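Local structure of uncharacterized protein (Starkeya novella, 5I20) at residues 84-98 with 143-157. The protein exports a broad range of amino acids, among them threonine, methionine, lysine and glutamate, across the cell inner membrane. Residues are numbered along the deposited sequence; the frame is centred on the assembly and turned at random.
Sequences SALKLAPPAEAGLVA and FGFAPEYVPGYLAAA
Glu93 lays its CG over the centre of the Phe145 ring, 3.5 Å from the centroid, in a CH-pi contact that illustrates how a buried acid can be held by its aliphatic part. With CG anti to the carbonyl carbon (chi1 -76°) and a bend at chi2, the chain runs alongside Phe145 in the opposite direction and sets the carboxylate against Gly144, OE2 lying 3.1 Å from Gly144 O without a hydrogen bond. Tyr153 OH gives OE2 a weak bond at 3.4 Å. The hydroxyl also accepts a hydrogen bond from Ala146 N (3.2 Å), while the Tyr153 ring has Tyr149 O over the centre of one face and Phe145 CD2 near the rim of the other.

At the periplasmic turn, Pro90 CD stands 3.4 Å from the Tyr149 ring centroid, nearly on the ring normal, and Glu148 CG covers the opposite face. With an alanine at Tyr149, the ring between these two carbons is gone, and a gap would probably open between the 88-90 turn and the start of helix 150-157.

Deeper in, Gly152 lets the backbones close to 4.1 Å between its CA and that of Ala85; a CB here would clash with Ala89 CB. One turn on, Ala156 fits as a knob among Ala85, Ala94, Val97 and Ala98. Leu96 CD2 meets Phe143 CE2 at 3.5 Å.

Helix 150-157 thus runs along two helices joined by a short turn, nearly antiparallel to 84-88 (162°) and inclined by 34° to 91-98. The contact joins these transmembrane helices at the periplasmic side of this DMT-superfamily transporter, where helix 119-136 backs Leu96 and Phe143 and a bound monoolein lipid touches Ala98.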
loop_
_atom_site.group_PDB
_atom_site.type_symbol
_atom_site.label_atom_id
_atom_site.label_comp_id
_atom_site.label_asym_id
_atom_site.label_seq_id
_atom_site.Cartn_x
_atom_site.Cartn_y
_atom_site.Cartn_z
ATOM N N SER A 84 -2.535 13.404 7.126
ATOM C CA SER A 84 -3.439 14.120 8.014
ATOM C C SER A 84 -3.779 13.272 9.236
ATOM O O SER A 84 -3.904 13.787 10.343
ATOM C CB SER A 84 -4.720 14.516 7.274
ATOM O OG SER A 84 -4.435 15.381 6.188
ATOM N N ALA A 85 -3.931 11.968 9.027
ATOM C CA ALA A 85 -4.228 11.047 10.117
ATOM C C ALA A 85 -3.081 11.001 11.127
ATOM O O ALA A 85 -3.309 10.928 12.334
ATOM C CB ALA A 85 -4.512 9.653 9.569
ATOM N N LEU A 86 -1.850 11.043 10.622
ATOM C CA LEU A 86 -0.657 11.048 11.466
ATOM C C LEU A 86 -0.548 12.342 12.270
ATOM O O LEU A 86 0.064 12.377 13.337
ATOM C CB LEU A 86 0.599 10.852 10.613
ATOM C CG LEU A 86 1.142 9.432 10.419
ATOM C CD1 LEU A 86 0.069 8.376 10.620
ATOM C CD2 LEU A 86 1.771 9.294 9.039
ATOM N N LYS A 87 -1.150 13.400 11.740
ATOM C CA LYS A 87 -1.163 14.706 12.382
ATOM C C LYS A 87 -2.195 14.777 13.501
ATOM O O LYS A 87 -2.038 15.536 14.459
ATOM C CB LYS A 87 -1.456 15.792 11.344
ATOM C CG LYS A 87 -0.456 16.929 11.309
ATOM C CD LYS A 87 -0.831 17.945 10.241
ATOM C CE LYS A 87 0.099 19.143 10.270
ATOM N NZ LYS A 87 0.036 19.852 11.578
ATOM N N LEU A 88 -3.256 13.989 13.372
ATOM C CA LEU A 88 -4.404 14.125 14.260
ATOM C C LEU A 88 -4.552 12.955 15.225
ATOM O O LEU A 88 -5.340 13.013 16.168
ATOM C CB LEU A 88 -5.683 14.279 13.435
ATOM C CG LEU A 88 -5.772 15.546 12.584
ATOM C CD1 LEU A 88 -7.063 15.568 11.782
ATOM C CD2 LEU A 88 -5.663 16.780 13.464
ATOM N N ALA A 89 -3.785 11.899 14.986
ATOM C CA ALA A 89 -3.926 10.664 15.745
ATOM C C ALA A 89 -2.589 9.954 15.897
ATOM O O ALA A 89 -1.739 10.033 15.010
ATOM C CB ALA A 89 -4.942 9.742 15.069
ATOM N N PRO A 90 -2.397 9.263 17.030
ATOM C CA PRO A 90 -1.200 8.437 17.227
ATOM C C PRO A 90 -1.053 7.394 16.119
ATOM O O PRO A 90 -2.058 6.857 15.648
ATOM C CB PRO A 90 -1.434 7.780 18.597
ATOM C CG PRO A 90 -2.868 8.044 18.943
ATOM C CD PRO A 90 -3.253 9.295 18.226
ATOM N N PRO A 91 0.194 7.120 15.705
ATOM C CA PRO A 91 0.527 6.288 14.541
ATOM C C PRO A 91 0.003 4.859 14.616
ATOM O O PRO A 91 -0.322 4.281 13.580
ATOM C CB PRO A 91 2.061 6.286 14.541
ATOM C CG PRO A 91 2.445 7.510 15.290
ATOM C CD PRO A 91 1.402 7.663 16.351
ATOM N N ALA A 92 -0.062 4.293 15.816
ATOM C CA ALA A 92 -0.473 2.906 15.979
ATOM C C ALA A 92 -1.935 2.709 15.596
ATOM O O ALA A 92 -2.276 1.773 14.872
ATOM C CB ALA A 92 -0.234 2.447 17.405
ATOM N N GLU A 93 -2.795 3.594 16.088
ATOM C CA GLU A 93 -4.221 3.517 15.795
ATOM C C GLU A 93 -4.526 3.995 14.379
ATOM O O GLU A 93 -5.452 3.501 13.739
ATOM C CB GLU A 93 -5.021 4.327 16.815
ATOM C CG GLU A 93 -5.150 3.641 18.165
ATOM C CD GLU A 93 -4.426 4.375 19.269
ATOM O OE1 GLU A 93 -3.503 3.784 19.867
ATOM O OE2 GLU A 93 -4.789 5.537 19.546
ATOM N N ALA A 94 -3.744 4.953 13.891
ATOM C CA ALA A 94 -3.894 5.434 12.522
ATOM C C ALA A 94 -3.531 4.341 11.524
ATOM O O ALA A 94 -4.214 4.155 10.516
ATOM C CB ALA A 94 -3.038 6.669 12.289
ATOM N N GLY A 95 -2.453 3.618 11.815
ATOM C CA GLY A 95 -2.001 2.538 10.957
ATOM C C GLY A 95 -2.976 1.377 10.918
ATOM O O GLY A 95 -3.179 0.764 9.868
ATOM N N LEU A 96 -3.584 1.075 12.063
ATOM C CA LEU A 96 -4.559 -0.004 12.144
ATOM C C LEU A 96 -5.828 0.331 11.363
ATOM O O LEU A 96 -6.358 -0.516 10.646
ATOM C CB LEU A 96 -4.915 -0.314 13.602
ATOM C CG LEU A 96 -5.969 -1.414 13.765
ATOM C CD1 LEU A 96 -5.477 -2.721 13.153
ATOM C CD2 LEU A 96 -6.368 -1.618 15.218
ATOM N N VAL A 97 -6.319 1.561 11.502
ATOM C CA VAL A 97 -7.527 1.965 10.788
ATOM C C VAL A 97 -7.274 1.954 9.281
ATOM O O VAL A 97 -8.075 1.410 8.519
ATOM C CB VAL A 97 -8.022 3.360 11.234
ATOM C CG1 VAL A 97 -9.140 3.851 10.326
ATOM C CG2 VAL A 97 -8.503 3.312 12.676
ATOM N N ALA A 98 -6.151 2.527 8.855
ATOM C CA ALA A 98 -5.779 2.510 7.441
ATOM C C ALA A 98 -5.661 1.088 6.895
ATOM O O ALA A 98 -5.980 0.837 5.731
ATOM C CB ALA A 98 -4.472 3.265 7.223
ATOM N N PHE A 143 -3.548 -0.640 22.526
ATOM C CA PHE A 143 -4.466 0.156 21.716
ATOM C C PHE A 143 -5.459 0.951 22.560
ATOM O O PHE A 143 -6.392 0.389 23.137
ATOM C CB PHE A 143 -5.224 -0.740 20.736
ATOM C CG PHE A 143 -4.471 -1.019 19.471
ATOM C CD1 PHE A 143 -3.557 -0.101 18.982
ATOM C CD2 PHE A 143 -4.673 -2.197 18.773
ATOM C CE1 PHE A 143 -2.859 -0.351 17.817
ATOM C CE2 PHE A 143 -3.976 -2.455 17.609
ATOM C CZ PHE A 143 -3.069 -1.527 17.130
ATOM N N GLY A 144 -5.255 2.263 22.614
ATOM C CA GLY A 144 -6.141 3.148 23.347
ATOM C C GLY A 144 -6.807 4.173 22.448
ATOM O O GLY A 144 -6.285 5.269 22.244
ATOM N N PHE A 145 -7.965 3.810 21.906
ATOM C CA PHE A 145 -8.722 4.708 21.043
ATOM C C PHE A 145 -9.463 5.755 21.865
ATOM O O PHE A 145 -10.361 5.430 22.640
ATOM C CB PHE A 145 -9.707 3.916 20.179
ATOM C CG PHE A 145 -9.052 3.145 19.067
ATOM C CD1 PHE A 145 -8.452 1.921 19.313
ATOM C CD2 PHE A 145 -9.040 3.644 17.774
ATOM C CE1 PHE A 145 -7.848 1.212 18.292
ATOM C CE2 PHE A 145 -8.440 2.939 16.748
ATOM C CZ PHE A 145 -7.844 1.720 17.007
ATOM N N ALA A 146 -9.078 7.015 21.685
ATOM C CA ALA A 146 -9.655 8.120 22.442
ATOM C C ALA A 146 -10.415 9.080 21.526
ATOM O O ALA A 146 -9.985 9.336 20.403
ATOM C CB ALA A 146 -8.564 8.856 23.202
ATOM N N PRO A 147 -11.548 9.619 22.009
ATOM C CA PRO A 147 -12.440 10.481 21.219
ATOM C C PRO A 147 -11.760 11.706 20.604
ATOM O O PRO A 147 -12.229 12.198 19.580
ATOM C CB PRO A 147 -13.492 10.926 22.240
ATOM C CG PRO A 147 -13.486 9.867 23.278
ATOM C CD PRO A 147 -12.069 9.386 23.368
ATOM N N GLU A 148 -10.685 12.196 21.212
ATOM C CA GLU A 148 -10.020 13.388 20.692
ATOM C C GLU A 148 -9.225 13.083 19.422
ATOM O O GLU A 148 -8.829 13.994 18.701
ATOM C CB GLU A 148 -9.104 14.008 21.754
ATOM C CG GLU A 148 -8.064 13.065 22.344
ATOM C CD GLU A 148 -8.582 12.304 23.551
ATOM O OE1 GLU A 148 -9.778 11.941 23.564
ATOM O OE2 GLU A 148 -7.793 12.071 24.491
ATOM N N TYR A 149 -9.004 11.803 19.148
ATOM C CA TYR A 149 -8.236 11.397 17.977
ATOM C C TYR A 149 -9.135 10.984 16.810
ATOM O O TYR A 149 -8.642 10.589 15.755
ATOM C CB TYR A 149 -7.290 10.251 18.338
ATOM C CG TYR A 149 -6.264 10.612 19.387
ATOM C CD1 TYR A 149 -5.598 11.830 19.342
ATOM C CD2 TYR A 149 -5.967 9.741 20.430
ATOM C CE1 TYR A 149 -4.659 12.170 20.304
ATOM C CE2 TYR A 149 -5.031 10.072 21.397
ATOM C CZ TYR A 149 -4.381 11.287 21.328
ATOM O OH TYR A 149 -3.450 11.617 22.284
ATOM N N VAL A 150 -10.448 11.097 17.005
ATOM C CA VAL A 150 -11.437 10.713 15.993
ATOM C C VAL A 150 -11.232 11.371 14.615
ATOM O O VAL A 150 -11.387 10.697 13.594
ATOM C CB VAL A 150 -12.878 11.005 16.491
ATOM C CG1 VAL A 150 -13.881 10.967 15.337
ATOM C CG2 VAL A 150 -13.274 10.002 17.566
ATOM N N PRO A 151 -10.878 12.672 14.568
ATOM C CA PRO A 151 -10.592 13.218 13.234
ATOM C C PRO A 151 -9.473 12.477 12.503
ATOM O O PRO A 151 -9.521 12.357 11.278
ATOM C CB PRO A 151 -10.180 14.662 13.533
ATOM C CG PRO A 151 -10.932 15.002 14.756
ATOM C CD PRO A 151 -10.930 13.743 15.583
ATOM N N GLY A 152 -8.490 11.980 13.249
ATOM C CA GLY A 152 -7.399 11.224 12.668
ATOM C C GLY A 152 -7.829 9.851 12.193
ATOM O O GLY A 152 -7.361 9.371 11.163
ATOM N N TYR A 153 -8.722 9.216 12.945
ATOM C CA TYR A 153 -9.228 7.901 12.565
ATOM C C TYR A 153 -10.024 7.996 11.267
ATOM O O TYR A 153 -9.933 7.120 10.406
ATOM C CB TYR A 153 -10.105 7.309 13.672
ATOM C CG TYR A 153 -9.459 7.236 15.038
ATOM C CD1 TYR A 153 -8.090 7.031 15.181
ATOM C CD2 TYR A 153 -10.225 7.367 16.188
ATOM C CE1 TYR A 153 -7.505 6.962 16.440
ATOM C CE2 TYR A 153 -9.652 7.300 17.444
ATOM C CZ TYR A 153 -8.295 7.096 17.565
ATOM O OH TYR A 153 -7.735 7.033 18.821
ATOM N N LEU A 154 -10.801 9.067 11.132
ATOM C CA LEU A 154 -11.603 9.289 9.932
ATOM C C LEU A 154 -10.707 9.529 8.721
ATOM O O LEU A 154 -10.942 8.980 7.644
ATOM C CB LEU A 154 -12.561 10.466 10.132
ATOM C CG LEU A 154 -13.611 10.289 11.232
ATOM C CD1 LEU A 154 -14.458 11.544 11.385
ATOM C CD2 LEU A 154 -14.486 9.075 10.954
ATOM N N ALA A 155 -9.679 10.353 8.907
ATOM C CA ALA A 155 -8.679 10.577 7.870
ATOM C C ALA A 155 -8.024 9.255 7.484
ATOM O O ALA A 155 -7.841 8.959 6.302
ATOM C CB ALA A 155 -7.633 11.576 8.343
ATOM N N ALA A 156 -7.684 8.459 8.492
ATOM C CA ALA A 156 -7.095 7.145 8.258
ATOM C C ALA A 156 -8.077 6.232 7.526
ATOM O O ALA A 156 -7.676 5.420 6.690
ATOM C CB ALA A 156 -6.653 6.515 9.574
ATOM N N ALA A 157 -9.363 6.366 7.836
ATOM C CA ALA A 157 -10.387 5.587 7.146
ATOM C C ALA A 157 -10.556 6.067 5.707
ATOM O O ALA A 157 -10.776 5.265 4.800
ATOM C CB ALA A 157 -11.712 5.664 7.890
#